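Pyridoxamine 5-phosphate-dependent dehydrase (Escherichia coli, PDB 3B8X) removes the C3'-hydroxyl of GDP-4-keto-6-deoxy-D-mannose by a coupled transamination and deoxygenation, using a vitamin B6 cofactor, on the route to L-colitose. Local coordinates at residues K50-V55 with C199-D204; T60-M65 with M181-S186. The protein carries 1 engineered substitution. One frame throughout, in Å; residues are numbered along the deposited sequence. Where two conformers were deposited one is given.

Interaction 1: residues K50-V55 with C199-D204. With NA (sodium ion), chain N.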
ATOM      1  N   LYS B  50      21.600  10.142  -2.103  1.00 23.04           N
ATOM      2  CA  LYS B  50      21.219  11.510  -2.410  1.00  6.97           C
ATOM      3  C   LYS B  50      19.771  11.712  -2.050  1.00 30.85           C
ATOM      4  O   LYS B  50      19.373  12.802  -1.657  1.00 21.29           O
ATOM      5  CB  LYS B  50      21.391  11.865  -3.883  1.00 15.72           C
ATOM      6  CG  LYS B  50      22.735  11.416  -4.459  1.00 99.89           C
ATOM      7  CD  LYS B  50      22.826  11.624  -5.969  1.00 99.89           C
ATOM      8  CE  LYS B  50      23.685  12.833  -6.326  1.00 99.89           C
ATOM      9  NZ  LYS B  50      22.869  14.044  -6.681  1.00 99.89           N
ATOM     10  N   TYR B  51      18.966  10.669  -2.223  1.00  9.25           N
ATOM     11  CA  TYR B  51      17.550  10.836  -2.013  1.00 14.74           C
ATOM     12  C   TYR B  51      16.948   9.760  -1.160  1.00 12.62           C
ATOM     13  O   TYR B  51      17.436   8.634  -1.130  1.00 16.12           O
ATOM     14  CB  TYR B  51      16.869  10.708  -3.364  1.00 10.48           C
ATOM     15  CG  TYR B  51      17.390  11.641  -4.387  1.00 22.28           C
ATOM     16  CD1 TYR B  51      18.187  11.185  -5.421  1.00 15.18           C
ATOM     17  CD2 TYR B  51      17.024  12.977  -4.362  1.00 31.36           C
ATOM     18  CE1 TYR B  51      18.657  12.056  -6.376  1.00 16.32           C
ATOM     19  CE2 TYR B  51      17.450  13.841  -5.331  1.00 19.44           C
ATOM     20  CZ  TYR B  51      18.271  13.369  -6.327  1.00 21.25           C
ATOM     21  OH  TYR B  51      18.696  14.241  -7.283  1.00 23.80           O
ATOM     22  N   ALA B  52      15.799  10.091  -0.584  1.00 22.25           N
ATOM     23  CA  ALA B  52      15.023   9.141   0.209  1.00  8.87           C
ATOM     24  C   ALA B  52      13.529   9.409  -0.025  1.00 16.20           C
ATOM     25  O   ALA B  52      13.114  10.581  -0.132  1.00  8.49           O
ATOM     26  CB  ALA B  52      15.360   9.284   1.695  1.00 15.84           C
ATOM     27  N   VAL B  53      12.751   8.336  -0.189  1.00 12.25           N
ATOM     28  CA  VAL B  53      11.291   8.443  -0.371  1.00 12.59           C
ATOM     29  C   VAL B  53      10.630   7.525   0.635  1.00 12.34           C
ATOM     30  O   VAL B  53      10.715   6.320   0.486  1.00  6.35           O
ATOM     31  CB  VAL B  53      10.747   8.030  -1.739  1.00 14.47           C
ATOM     32  CG1 VAL B  53       9.231   8.179  -1.733  1.00  3.43           C
ATOM     33  CG2 VAL B  53      11.321   8.888  -2.897  1.00  4.21           C
ATOM     34  N   MET B  54       9.944   8.100   1.617  1.00  7.89           N
ATOM     35  CA  MET B  54       9.221   7.328   2.631  1.00  8.31           C
ATOM     36  C   MET B  54       7.872   6.825   2.138  1.00  8.72           C
ATOM     37  O   MET B  54       7.163   7.544   1.452  1.00  7.77           O
ATOM     38  CB  MET B  54       8.939   8.171   3.839  1.00  4.33           C
ATOM     39  CG  MET B  54       8.445   7.313   5.045  1.00 16.15           C
ATOM     40  SD  MET B  54       7.974   8.392   6.437  1.00  7.76           S
ATOM     41  CE  MET B  54       7.864   7.264   7.847  1.00  4.12           C
ATOM     42  N   VAL B  55       7.542   5.591   2.471  1.00  6.13           N
ATOM     43  CA  VAL B  55       6.308   4.979   1.997  1.00  5.76           C
ATOM     44  C   VAL B  55       5.647   4.240   3.132  1.00  8.07           C
ATOM     45  O   VAL B  55       6.154   4.167   4.246  1.00  6.96           O
ATOM     46  CB  VAL B  55       6.510   4.019   0.782  1.00 12.14           C
ATOM     47  CG1 VAL B  55       6.852   4.839  -0.478  1.00  4.43           C
ATOM     48  CG2 VAL B  55       7.597   3.028   1.060  1.00  5.48           C
ATOM     49  N   CYS B 199      11.009   2.889   3.227  1.00 14.44           N
ATOM     50  CA  CYS B 199      11.718   3.972   2.567  0.50  9.77           C
ATOM     51  C   CYS B 199      12.515   3.389   1.425  1.00 37.67           C
ATOM     52  O   CYS B 199      13.031   2.280   1.542  1.00  8.43           O
ATOM     53  CB  CYS B 199      12.696   4.598   3.548  0.50 26.46           C
ATOM     54  SG  CYS B 199      13.031   6.349   3.232  0.50 12.59           S
ATOM     55  N   ILE B 200      12.623   4.152   0.349  1.00  7.94           N
ATOM     56  CA  ILE B 200      13.434   3.745  -0.799  1.00 14.32           C
ATOM     57  C   ILE B 200      14.460   4.848  -0.897  1.00 14.12           C
ATOM     58  O   ILE B 200      14.111   6.016  -0.856  1.00 11.87           O
ATOM     59  CB  ILE B 200      12.667   3.717  -2.156  1.00  8.20           C
ATOM     60  CG1 ILE B 200      11.393   2.864  -2.019  1.00 11.24           C
ATOM     61  CG2 ILE B 200      13.583   3.089  -3.240  1.00  8.84           C
ATOM     62  CD1 ILE B 200      10.097   3.716  -1.944  1.00 11.63           C
ATOM     63  N   VAL B 201      15.722   4.469  -1.058  1.00 11.64           N
ATOM     64  CA  VAL B 201      16.787   5.438  -1.210  1.00 11.87           C
ATOM     65  C   VAL B 201      17.433   5.178  -2.589  1.00 10.34           C
ATOM     66  O   VAL B 201      17.412   4.055  -3.101  1.00  8.78           O
ATOM     67  CB  VAL B 201      17.857   5.339  -0.066  1.00 14.60           C
ATOM     68  CG1 VAL B 201      17.187   5.342   1.298  1.00 11.32           C
ATOM     69  CG2 VAL B 201      18.713   4.100  -0.240  1.00 13.20           C
ATOM     70  N   THR B 202      17.965   6.247  -3.175  1.00 13.12           N
ATOM     71  CA  THR B 202      18.632   6.197  -4.470  1.00 11.69           C
ATOM     72  C   THR B 202      19.467   7.456  -4.646  1.00 20.65           C
ATOM     73  O   THR B 202      19.398   8.414  -3.837  1.00 12.80           O
ATOM     74  CB  THR B 202      17.642   5.954  -5.640  1.00 17.58           C
ATOM     75  OG1 THR B 202      18.334   5.881  -6.892  1.00 15.58           O
ATOM     76  CG2 THR B 202      16.580   7.049  -5.685  1.00 10.32           C
ATOM     77  N   ASP B 203      20.340   7.408  -5.652  1.00 17.52           N
ATOM     78  CA  ASP B 203      21.192   8.552  -5.955  1.00 20.53           C
ATOM     79  C   ASP B 203      20.711   9.074  -7.297  1.00 22.33           C
ATOM     80  O   ASP B 203      21.109  10.139  -7.735  1.00 20.46           O
ATOM     81  CB  ASP B 203      22.652   8.135  -6.039  1.00 13.59           C
ATOM     82  CG  ASP B 203      23.261   7.912  -4.694  1.00 18.00           C
ATOM     83  OD1 ASP B 203      22.787   8.471  -3.660  1.00 21.76           O
ATOM     84  OD2 ASP B 203      24.256   7.167  -4.696  1.00 22.37           O
ATOM     85  N   ASP B 204      19.833   8.302  -7.928  1.00 11.07           N
ATOM     86  CA  ASP B 204      19.261   8.638  -9.213  1.00 19.19           C
ATOM     87  C   ASP B 204      18.085   9.610  -9.150  1.00 56.45           C
ATOM     88  O   ASP B 204      17.009   9.284  -8.643  1.00 21.34           O
ATOM     89  CB  ASP B 204      18.860   7.345  -9.924  1.00 12.53           C
ATOM     90  CG  ASP B 204      18.608   7.556 -11.406  1.00 18.20           C
ATOM     91  OD1 ASP B 204      17.604   8.231 -11.774  1.00 17.41           O
ATOM     92  OD2 ASP B 204      19.444   7.086 -12.211  1.00 65.97           O
TER
HETATM   93 NA    NA N 670      24.513   4.739  -3.644  1.00 27.19          NA
HETATM   94  O   HOH W   1      23.667   3.607  -5.725  1.00 27.83           O
HETATM   95  O   HOH W   2      26.585   4.208  -4.972  1.00 42.19           O
HETATM   96  O   HOH W   3      21.962   5.086  -2.765  1.00 17.91           O
HETATM   97  O   HOH W   4      25.530   6.200  -1.713  1.00 29.97           O

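Interaction 2: residues T60-M65 with M181-S186. With G4M ([(2R,3S,4R,5R)-5-(2-amino-6-oxo-1,6-dihydro-9H-purin-9-yl)-3,4-dihydroxytetrahydrofuran-2-yl]methyl (2R,3S,4S,5S,6R)-3,4-dihydroxy-5-[({3-hydroxy-2-methyl-5-[(phosphonooxy)methyl]pyridin-4-yl}methyl)amino]-6-methyltetrahydro-2H-pyran-2-yl dihydrogen diphosphate), chain O.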
ATOM      1  N   THR B  60       5.672  -1.946   0.580  1.00  1.00           N
ATOM      2  CA  THR B  60       5.354  -1.008  -0.470  1.00  5.66           C
ATOM      3  C   THR B  60       6.644  -0.322  -0.931  1.00  8.96           C
ATOM      4  O   THR B  60       6.721   0.238  -2.026  1.00  7.01           O
ATOM      5  CB  THR B  60       4.231  -0.017  -0.011  1.00  7.97           C
ATOM      6  OG1 THR B  60       4.645   0.734   1.141  1.00 10.01           O
ATOM      7  CG2 THR B  60       2.962  -0.766   0.263  1.00  7.67           C
ATOM      8  N   ALA B  61       7.704  -0.367  -0.140  1.00  8.06           N
ATOM      9  CA  ALA B  61       8.936   0.237  -0.689  1.00  3.42           C
ATOM     10  C   ALA B  61       9.535  -0.675  -1.797  1.00  8.97           C
ATOM     11  O   ALA B  61       9.927  -0.238  -2.902  1.00  8.17           O
ATOM     12  CB  ALA B  61       9.966   0.493   0.471  1.00  1.68           C
ATOM     13  N   ASN B  62       9.491  -1.974  -1.552  1.00  3.73           N
ATOM     14  CA  ASN B  62       9.939  -2.923  -2.549  1.00  5.66           C
ATOM     15  C   ASN B  62       9.015  -2.851  -3.760  1.00  5.54           C
ATOM     16  O   ASN B  62       9.480  -2.990  -4.895  1.00 10.68           O
ATOM     17  CB  ASN B  62       9.851  -4.350  -1.987  1.00  2.91           C
ATOM     18  CG  ASN B  62      11.024  -4.739  -1.143  1.00 14.44           C
ATOM     19  OD1 ASN B  62      12.033  -4.045  -1.102  1.00  5.76           O
ATOM     20  ND2 ASN B  62      10.910  -5.887  -0.462  1.00  2.95           N
ATOM     21  N   LEU B  63       7.705  -2.664  -3.532  1.00  2.76           N
ATOM     22  CA  LEU B  63       6.794  -2.609  -4.665  1.00  6.00           C
ATOM     23  C   LEU B  63       7.187  -1.463  -5.603  1.00 19.45           C
ATOM     24  O   LEU B  63       7.333  -1.646  -6.820  1.00  5.55           O
ATOM     25  CB  LEU B  63       5.337  -2.492  -4.223  1.00  8.43           C
ATOM     26  CG  LEU B  63       4.242  -2.433  -5.288  1.00 11.81           C
ATOM     27  CD1 LEU B  63       4.008  -3.722  -6.010  1.00  9.24           C
ATOM     28  CD2 LEU B  63       2.994  -1.995  -4.559  1.00  4.53           C
ATOM     29  N   LEU B  64       7.391  -0.293  -5.017  1.00  5.91           N
ATOM     30  CA  LEU B  64       7.818   0.879  -5.806  1.00  3.66           C
ATOM     31  C   LEU B  64       9.194   0.714  -6.416  1.00 19.74           C
ATOM     32  O   LEU B  64       9.448   1.286  -7.487  1.00  7.85           O
ATOM     33  CB  LEU B  64       7.755   2.175  -4.982  1.00  7.46           C
ATOM     34  CG  LEU B  64       6.367   2.688  -4.509  1.00 22.96           C
ATOM     35  CD1 LEU B  64       6.256   4.183  -4.256  1.00  6.89           C
ATOM     36  CD2 LEU B  64       5.244   2.271  -5.412  1.00  9.25           C
ATOM     37  N   MET B  65      10.107   0.044  -5.706  1.00 12.88           N
ATOM     38  CA  MET B  65      11.464  -0.150  -6.240  1.00  2.48           C
ATOM     39  C   MET B  65      11.383  -0.851  -7.586  1.00 12.17           C
ATOM     40  O   MET B  65      11.963  -0.391  -8.573  1.00 14.21           O
ATOM     41  CB  MET B  65      12.350  -0.919  -5.265  1.00  4.81           C
ATOM     42  CG  MET B  65      13.674  -1.154  -5.835  1.00  7.13           C
ATOM     43  SD  MET B  65      14.795  -1.841  -4.587  1.00 11.29           S
ATOM     44  CE  MET B  65      14.055  -3.441  -4.132  1.00  4.28           C
ATOM     45  N   MET B 181      18.895   1.162  -6.146  1.00 13.03           N
ATOM     46  CA  MET B 181      17.880   1.443  -5.111  1.00 11.46           C
ATOM     47  C   MET B 181      18.103   0.553  -3.916  1.00 11.35           C
ATOM     48  O   MET B 181      18.604  -0.579  -4.052  1.00  8.44           O
ATOM     49  CB  MET B 181      16.456   1.205  -5.613  1.00  8.90           C
ATOM     50  CG  MET B 181      15.877   2.466  -6.272  1.00 12.26           C
ATOM     51  SD  MET B 181      14.263   2.233  -7.010  1.00 13.08           S
ATOM     52  CE  MET B 181      14.686   1.300  -8.432  1.00 11.99           C
ATOM     53  N   GLY B 182      17.622   1.018  -2.764  1.00  8.62           N
ATOM     54  CA  GLY B 182      17.693   0.267  -1.547  1.00  1.86           C
ATOM     55  C   GLY B 182      16.432   0.476  -0.724  1.00  6.61           C
ATOM     56  O   GLY B 182      15.988   1.602  -0.520  1.00  5.90           O
ATOM     57  N   THR B 183      15.895  -0.604  -0.177  1.00 12.61           N
ATOM     58  CA  THR B 183      14.676  -0.459   0.628  1.00 10.92           C
ATOM     59  C   THR B 183      14.900  -0.659   2.116  1.00 18.84           C
ATOM     60  O   THR B 183      15.762  -1.436   2.509  1.00 15.52           O
ATOM     61  CB  THR B 183      13.532  -1.374   0.126  1.00  9.89           C
ATOM     62  OG1 THR B 183      13.942  -2.761   0.146  1.00 11.59           O
ATOM     63  CG2 THR B 183      13.034  -0.963  -1.278  1.00  6.41           C
ATOM     64  N   PHE B 184      14.134   0.057   2.937  1.00 13.25           N
ATOM     65  CA  PHE B 184      14.191  -0.109   4.384  1.00  1.00           C
ATOM     66  C   PHE B 184      12.774  -0.239   4.941  1.00  5.28           C
ATOM     67  O   PHE B 184      11.788   0.133   4.279  1.00  6.88           O
ATOM     68  CB  PHE B 184      14.866   1.069   5.091  1.00  5.82           C
ATOM     69  CG  PHE B 184      16.253   1.327   4.654  1.00 13.83           C
ATOM     70  CD1 PHE B 184      16.497   1.777   3.373  1.00  5.70           C
ATOM     71  CD2 PHE B 184      17.303   1.260   5.562  1.00 15.79           C
ATOM     72  CE1 PHE B 184      17.767   2.095   2.960  1.00 15.10           C
ATOM     73  CE2 PHE B 184      18.613   1.620   5.151  1.00 10.07           C
ATOM     74  CZ  PHE B 184      18.838   2.005   3.835  1.00  4.74           C
ATOM     75  N   SER B 185      12.670  -0.795   6.140  1.00 10.45           N
ATOM     76  CA  SER B 185      11.376  -0.912   6.815  1.00  6.50           C
ATOM     77  C   SER B 185      11.506  -0.269   8.180  1.00  3.68           C
ATOM     78  O   SER B 185      12.563  -0.327   8.823  1.00  7.07           O
ATOM     79  CB  SER B 185      10.972  -2.380   7.026  1.00  6.04           C
ATOM     80  OG  SER B 185       9.954  -2.529   8.033  1.00  6.19           O
ATOM     81  N   SER B 186      10.428   0.357   8.637  1.00  1.00           N
ATOM     82  CA  SER B 186      10.421   0.892  10.008  1.00  7.17           C
ATOM     83  C   SER B 186       9.231   0.271  10.764  1.00 14.08           C
ATOM     84  O   SER B 186       8.486   0.966  11.484  1.00 11.04           O
ATOM     85  CB  SER B 186      10.448   2.437  10.067  1.00  4.61           C
ATOM     86  OG  SER B 186       9.548   3.034   9.147  1.00 12.51           O
TER
HETATM   87  OP3 G4M O 500       7.103  -5.422   7.278  1.00  7.62           O
HETATM   88  PL  G4M O 500       7.427  -4.428   6.087  1.00 10.56           P
HETATM   89  OP1 G4M O 500       6.240  -4.360   4.982  1.00  6.35           O
HETATM   90  OP2 G4M O 500       7.673  -2.958   6.688  1.00  3.48           O
HETATM   91  OP4 G4M O 500       8.846  -4.860   5.415  1.00  8.31           O
HETATM   92  C5B G4M O 500       8.619  -5.989   4.621  1.00  5.88           C
HETATM   93  C5L G4M O 500       9.915  -6.692   4.478  1.00  5.70           C
HETATM   94  C6L G4M O 500      10.601  -6.609   3.273  1.00 17.07           C
HETATM   95  N1L G4M O 500      11.720  -7.278   3.114  1.00 14.36           N
HETATM   96  C2L G4M O 500      12.250  -8.037   4.047  1.00 10.40           C
HETATM   97  C2A G4M O 500      13.511  -8.820   3.768  1.00  7.59           C
HETATM   98  C3L G4M O 500      11.666  -8.155   5.305  1.00 14.71           C
HETATM   99  O3L G4M O 500      12.222  -9.005   6.196  1.00  8.76           O
HETATM  100  C4L G4M O 500      10.459  -7.424   5.543  1.00 10.48           C
HETATM  101  C4A G4M O 500       9.781  -7.493   6.768  1.00  7.30           C
HETATM  102  N4A G4M O 500      10.206  -8.305   7.689  1.00 12.08           N
HETATM  103  C4G G4M O 500       9.579  -8.288   8.962  1.00  9.47           C
HETATM  104  C5G G4M O 500       9.579  -9.656   9.602  1.00 25.21           C
HETATM  105  C6G G4M O 500      10.981 -10.266   9.573  1.00  8.42           C
HETATM  106  O5G G4M O 500       9.268  -9.343  10.956  1.00 12.38           O
HETATM  107  C3G G4M O 500       8.111  -7.839   8.869  1.00 15.33           C
HETATM  108  O3G G4M O 500       8.040  -6.502   9.351  1.00 21.39           O
HETATM  109  C2G G4M O 500       7.233  -8.735   9.791  1.00  5.78           C
HETATM  110  O2G G4M O 500       5.950  -8.150  10.036  1.00 18.11           O
HETATM  111  C1G G4M O 500       7.911  -8.959  11.122  1.00 12.17           C
HETATM  112  O1G G4M O 500       7.304 -10.123  11.670  1.00 10.75           O
HETATM  113  P2  G4M O 500       7.036 -10.190  13.236  1.00 15.44           P
HETATM  114  O3P G4M O 500       8.362  -9.741  14.043  1.00 18.10           O
HETATM  115  O4P G4M O 500       6.801 -11.748  13.620  1.00 17.39           O
HETATM  116  OPP G4M O 500       5.776  -9.201  13.427  1.00 22.70           O
HETATM  117  P   G4M O 500       5.104  -9.297  14.884  1.00 14.00           P
HETATM  118  O1P G4M O 500       4.638 -10.738  15.452  1.00 13.86           O
HETATM  119  O2P G4M O 500       3.824  -8.382  14.644  1.00 14.27           O
HETATM  120  O5' G4M O 500       5.934  -8.417  15.903  1.00  9.42           O
HETATM  121  C5' G4M O 500       6.922  -9.186  16.555  1.00 17.78           C
HETATM  122  C4' G4M O 500       6.774  -8.939  18.048  1.00 17.18           C
HETATM  123  O4' G4M O 500       6.522  -7.522  18.284  1.00 31.59           O
HETATM  124  C3' G4M O 500       5.538  -9.694  18.589  1.00 99.89           C
HETATM  125  O3' G4M O 500       5.840 -10.049  19.931  1.00 29.71           O
HETATM  126  C2' G4M O 500       4.414  -8.638  18.510  1.00 25.45           C
HETATM  127  O2' G4M O 500       3.459  -8.907  19.544  1.00 19.36           O
HETATM  128  C1' G4M O 500       5.205  -7.387  18.866  1.00 18.28           C
HETATM  129  N9  G4M O 500       4.549  -6.174  18.368  1.00 29.26           N
HETATM  130  C8  G4M O 500       4.373  -5.844  17.062  1.00 19.11           C
HETATM  131  N7  G4M O 500       3.786  -4.665  17.016  1.00 16.21           N
HETATM  132  C4  G4M O 500       4.073  -5.155  19.155  1.00 33.76           C
HETATM  133  C5  G4M O 500       3.573  -4.165  18.277  1.00 10.62           C
HETATM  134  C6  G4M O 500       3.017  -2.956  18.831  1.00  8.90           C
HETATM  135  O6  G4M O 500       2.572  -2.046  18.149  1.00 17.18           O
HETATM  136  N3  G4M O 500       4.004  -4.968  20.476  1.00 34.97           N
HETATM  137  C2  G4M O 500       3.472  -3.861  20.968  1.00 22.06           C
HETATM  138  N1  G4M O 500       2.981  -2.854  20.177  1.00 19.96           N
HETATM  139  N2  G4M O 500       3.399  -3.705  22.317  1.00  7.92           N

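Interaction 1: residues K50-V55 with C199-D204
Four backbone hydrogen bonds join Tyr51 to Thr202 and Val53 to Ile200 in antiparallel register. Tyr51 N donates to Thr202 O at 2.8 Å, and Thr202 N donates back to Tyr51 O over a longer 3.2 Å. Val53 and Ile200 repeat the exchange, Val53 N reaching Ile200 O at 2.8 Å. Ala52 with Val201 and Met54 with Cys199 are the non-hydrogen-bonded pairs. At the end of the pairing Lys50 and Tyr51 both face Thr202, a classic beta bulge.

The two strands form one margin of the large mixed sheet of this aminotransferase-type fold: 51-55 is the outermost strand within the chain, and 198-202 is its antiparallel neighbour.

Apolar contacts lie on both faces. Ile200 CG1 lies beside the backbone N (chi1 -53°), and chi2 near 105° then turns CD1 toward Val55 CG1, at 3.7 Å, the two side chains crossing at about a right angle beneath helices 58-68 and 205-214. On the other face Cys199 and Val201 turn toward helix 34-47, both touching Phe43.

The aromatic ring of Tyr51 stacks on Tyr208 and presents its edge to the backbone of Asp203, CE1 lying 3.4 Å from Asp203 O.

Charged and polar groups gather past the bulge. The Asp203 carboxylate is shared: OD1 accepts from Lys50 N at 2.6 Å, while OD2 binds the sodium ion at 2.7 Å, together with four waters and the carbonyl of Thr177. Thr202 OG1 accepts from Asp204 N in an ST turn and is also hydrogen-bonded to Leu180 O. Asp204 caps helix 205-214, OD1 accepting from Ile207 N, while OD2 forms a salt bridge with Arg76.

Interaction 2: residues T60-M65 with M181-S186
One wall of the pyridoxal-phosphate pocket of this aminotransferase-family enzyme is built where helix 58-68 packs on the central sheet, and Asn62 and Thr183 make the polar link between them. The helix segment runs nearly antiparallel to strand 181-185, at 165°, with 7.9 Å between the axes. Thr183 OG1 donates to Asn62 OD1 at 2.6 Å, the donor tilted 20° from the plane of the amide carbonyl. OG1 stands between the backbone N and the carbonyl carbon (chi1 58°), so that it meets the Asn62 amide while CG2, beside the backbone N, packs on the helix: this methyl lies 3.5 Å from Ala61 C and 3.8 Å from Met65 SD.

One helical turn on, Met65 and Met181 slide past each other in opposite directions. Met65 SD rests 3.6 Å from Met181 CB, and the bent end of Met181 brings CE to 3.2 Å from Met65 O, a buried carbonyl oxygen that has no hydrogen-bond partner in the model. Ile200 and Thr202 of the next strand also touch Met181.

At the pocket end Ser185 OG donates to the phosphate oxygen OP2 of the bound cofactor-sugar adduct at 2.7 Å, and Lys28 and Phe30 of the second subunit bind the same ligand. The amide of Asn62 approaches the pyridine ring, ND2 lying 3.8 Å from C6L. That nitrogen also donates to Asp161 OD2 and to Thr92 O. Held at OD1 by Thr183 and at ND2 by these two acceptors, the amide should be fixed in rotation, and Thr183 probably acts as a second-shell residue that helps hold Asn62 beside the cofactor.

Overall arrangement
Followed from the N terminus, the chain lays down strand 51-55 and turns directly into helix 58-68, so the first halves of both contacts are consecutive elements. It then builds much of the central sheet before strand 181-185 comes back beneath the helix and closes interaction 2. Strand 198-202 follows and closes interaction 1, the wider loop, within which interaction 2 lies entirely. Strands 181-185 and 198-202 are sheet neighbours, joined by Phe184 N with Cys199 O and Val201 N with Gly182 O, both probable hydrogen bonds. Val55 and Ile200 also pack on Ala61, tying the sheet's margin to the helix beside the cofactor.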